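Side-chain contact in NEDD8-conjugating enzyme UBC12 (Saccharomyces cerevisiae, PDB 3O2U), which accepts the ubiquitin-like protein Rub1 (NEDD8) from its E1 enzyme as a thioester and attaches it to other proteins, chiefly the cullin Cdc53: residues Arg31-Leu34 against Lys35-Asp39. Residues are numbered along the deposited sequence; the frame is centred on the assembly and turned at random.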
ATOM      1  N   ARG A  31      -6.969 -11.882  -9.725  1.00 18.93           N
ATOM      2  CA  ARG A  31      -7.043 -10.731 -10.634  1.00 18.18           C
ATOM      3  C   ARG A  31      -8.461 -10.267 -10.912  1.00 17.55           C
ATOM      4  O   ARG A  31      -8.709  -9.065 -11.034  1.00 18.11           O
ATOM      5  CB  ARG A  31      -6.264 -11.010 -11.934  1.00 22.06           C
ATOM      6  CG  ARG A  31      -4.790 -11.138 -11.624  1.00 22.74           C
ATOM      7  CD  ARG A  31      -3.877 -11.439 -12.796  1.00 28.14           C
ATOM      8  NE  ARG A  31      -2.549 -11.733 -12.258  1.00 27.67           N
ATOM      9  CZ  ARG A  31      -1.404 -11.589 -12.919  1.00 36.88           C
ATOM     10  NH1 ARG A  31      -1.403 -11.146 -14.169  1.00 36.77           N
ATOM     11  NH2 ARG A  31      -0.258 -11.899 -12.322  1.00 33.23           N
ATOM     12  N   ILE A  32      -9.391 -11.208 -11.033  1.00 16.22           N
ATOM     13  CA  ILE A  32     -10.808 -10.864 -11.165  1.00 14.55           C
ATOM     14  C   ILE A  32     -11.307 -10.083  -9.953  1.00 16.34           C
ATOM     15  O   ILE A  32     -12.066  -9.133 -10.089  1.00 18.50           O
ATOM     16  CB  ILE A  32     -11.697 -12.123 -11.302  1.00 20.34           C
ATOM     17  CG1 ILE A  32     -11.431 -12.818 -12.640  1.00 23.26           C
ATOM     18  CG2 ILE A  32     -13.178 -11.748 -11.174  1.00 21.04           C
ATOM     19  CD1 ILE A  32     -12.319 -14.013 -12.881  1.00 29.65           C
ATOM     20  N   ARG A  33     -10.890 -10.497  -8.764  1.00 16.33           N
ATOM     21  CA  ARG A  33     -11.282  -9.805  -7.535  1.00 13.70           C
ATOM     22  C   ARG A  33     -10.647  -8.404  -7.439  1.00 15.24           C
ATOM     23  O   ARG A  33     -11.303  -7.437  -7.067  1.00 15.19           O
ATOM     24  CB  ARG A  33     -10.914 -10.656  -6.316  1.00 16.85           C
ATOM     25  CG  ARG A  33     -11.017  -9.904  -4.980  1.00 16.18           C
ATOM     26  CD  ARG A  33     -12.481  -9.581  -4.567  1.00 16.93           C
ATOM     27  NE  ARG A  33     -12.404  -8.487  -3.597  1.00 18.57           N
ATOM     28  CZ  ARG A  33     -12.308  -8.639  -2.283  1.00 22.19           C
ATOM     29  NH1 ARG A  33     -12.408  -9.852  -1.741  1.00 17.15           N
ATOM     30  NH2 ARG A  33     -12.166  -7.564  -1.509  1.00 21.54           N
ATOM     31  N   LEU A  34      -9.377  -8.275  -7.801  1.00 13.04           N
ATOM     32  CA  LEU A  34      -8.769  -6.950  -7.836  1.00 14.28           C
ATOM     33  C   LEU A  34      -9.448  -6.030  -8.877  1.00 17.20           C
ATOM     34  O   LEU A  34      -9.663  -4.846  -8.613  1.00 16.16           O
ATOM     35  CB  LEU A  34      -7.258  -7.044  -8.082  1.00 15.94           C
ATOM     36  CG  LEU A  34      -6.537  -5.694  -8.190  1.00 18.09           C
ATOM     37  CD1 LEU A  34      -6.801  -4.797  -6.987  1.00 18.19           C
ATOM     38  CD2 LEU A  34      -5.030  -5.891  -8.393  1.00 18.02           C
ATOM     39  N   LYS A  35      -9.773  -6.552 -10.058  1.00 14.06           N
ATOM     40  CA  LYS A  35     -10.523  -5.732 -11.036  1.00 17.00           C
ATOM     41  C   LYS A  35     -11.835  -5.196 -10.444  1.00 20.81           C
ATOM     42  O   LYS A  35     -12.195  -4.037 -10.635  1.00 21.94           O
ATOM     43  CB  LYS A  35     -10.841  -6.539 -12.293  1.00 22.27           C
ATOM     44  CG  LYS A  35      -9.674  -6.731 -13.238  1.00 21.82           C
ATOM     45  CD  LYS A  35     -10.063  -7.689 -14.355  1.00 26.98           C
ATOM     46  CE  LYS A  35     -11.154  -7.089 -15.245  1.00 27.49           C
ATOM     47  NZ  LYS A  35     -10.738  -5.783 -15.827  1.00 30.61           N
ATOM     48  N   ARG A  36     -12.548  -6.062  -9.734  1.00 19.09           N
ATOM     49  CA  ARG A  36     -13.799  -5.691  -9.087  0.53 21.77           C
ATOM     50  C   ARG A  36     -13.569  -4.610  -8.009  1.00 22.61           C
ATOM     51  O   ARG A  36     -14.317  -3.647  -7.915  1.00 23.06           O
ATOM     52  CB  ARG A  36     -14.495  -6.966  -8.573  0.53 23.17           C
ATOM     53  CG  ARG A  36     -15.003  -6.988  -7.144  0.53 28.68           C
ATOM     54  CD  ARG A  36     -15.592  -8.382  -6.801  0.53 32.86           C
ATOM     55  NE  ARG A  36     -15.885  -8.562  -5.377  0.53 30.03           N
ATOM     56  CZ  ARG A  36     -16.233  -9.717  -4.815  0.53 34.00           C
ATOM     57  NH1 ARG A  36     -16.339 -10.819  -5.547  0.53 35.42           N
ATOM     58  NH2 ARG A  36     -16.470  -9.775  -3.514  0.53 34.46           N
ATOM     59  N   ASP A  37     -12.518  -4.764  -7.207  1.00 19.38           N
ATOM     60  CA  ASP A  37     -12.167  -3.731  -6.225  1.00 18.33           C
ATOM     61  C   ASP A  37     -11.825  -2.395  -6.896  1.00 21.75           C
ATOM     62  O   ASP A  37     -12.210  -1.339  -6.410  1.00 19.06           O
ATOM     63  CB  ASP A  37     -10.968  -4.163  -5.370  1.00 15.63           C
ATOM     64  CG  ASP A  37     -11.328  -5.196  -4.322  1.00 18.30           C
ATOM     65  OD1 ASP A  37     -12.393  -5.844  -4.443  1.00 18.61           O
ATOM     66  OD2 ASP A  37     -10.523  -5.341  -3.367  1.00 18.83           O
ATOM     67  N   LEU A  38     -11.069  -2.446  -7.990  1.00 20.92           N
ATOM     68  CA  LEU A  38     -10.709  -1.237  -8.738  1.00 20.91           C
ATOM     69  C   LEU A  38     -11.926  -0.593  -9.384  1.00 25.27           C
ATOM     70  O   LEU A  38     -12.062   0.631  -9.401  1.00 21.80           O
ATOM     71  CB  LEU A  38      -9.683  -1.556  -9.823  1.00 20.76           C
ATOM     72  CG  LEU A  38      -8.248  -1.788  -9.347  1.00 19.25           C
ATOM     73  CD1 LEU A  38      -7.456  -2.492 -10.439  1.00 19.97           C
ATOM     74  CD2 LEU A  38      -7.606  -0.456  -8.968  1.00 22.53           C
ATOM     75  N   ASP A  39     -12.801  -1.426  -9.931  1.00 21.51           N
ATOM     76  CA  ASP A  39     -14.017  -0.930 -10.568  1.00 28.18           C
ATOM     77  C   ASP A  39     -14.998  -0.323  -9.563  1.00 25.89           C
ATOM     78  O   ASP A  39     -15.857   0.460  -9.951  1.00 30.19           O
ATOM     79  CB  ASP A  39     -14.708  -2.043 -11.370  1.00 23.47           C
ATOM     80  CG  ASP A  39     -13.944  -2.404 -12.632  1.00 26.31           C
ATOM     81  OD1 ASP A  39     -13.035  -1.635 -13.013  1.00 31.98           O
ATOM     82  OD2 ASP A  39     -14.244  -3.457 -13.240  1.00 25.99           O
TER
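R33 and D37, one turn apart on helix 29-39, the N-terminal helix of the UBC fold of this E2 enzyme, form an i to i+4 salt bridge. R33 NE donates to D37 OD1 at 2.8 Å in an almost straight bond (175°). The carboxylate oxygen lies at the edge of the guanidinium, in its plane, and is met on its syn side by an NE tilted well out of the carboxylate plane, while the two flat groups are turned 54° apart; NH2 adds only weak bonds to both oxygens. Arginine suits the place because its chain, with CG trans to the backbone N (chi1 168°), bends at chi2 to bring NE over the next turn, and NH1 and NH2 still reach the carbonyls of P127 and L129. D37 OD2 in turn accepts from Y92 OH and L131 N, so the pair ties helix 29-39 to the loop holding P127 and L129, to the start of helix 131-143 and to Y92. A leucine in place of R33 would probably leave D37 without its charged mate and the carbonyls of P127 and L129 without these donors. On another side of the helix, branched L34 and L38 supply apolar packing, L34 CG lying 4.0 Å from L38 CD1.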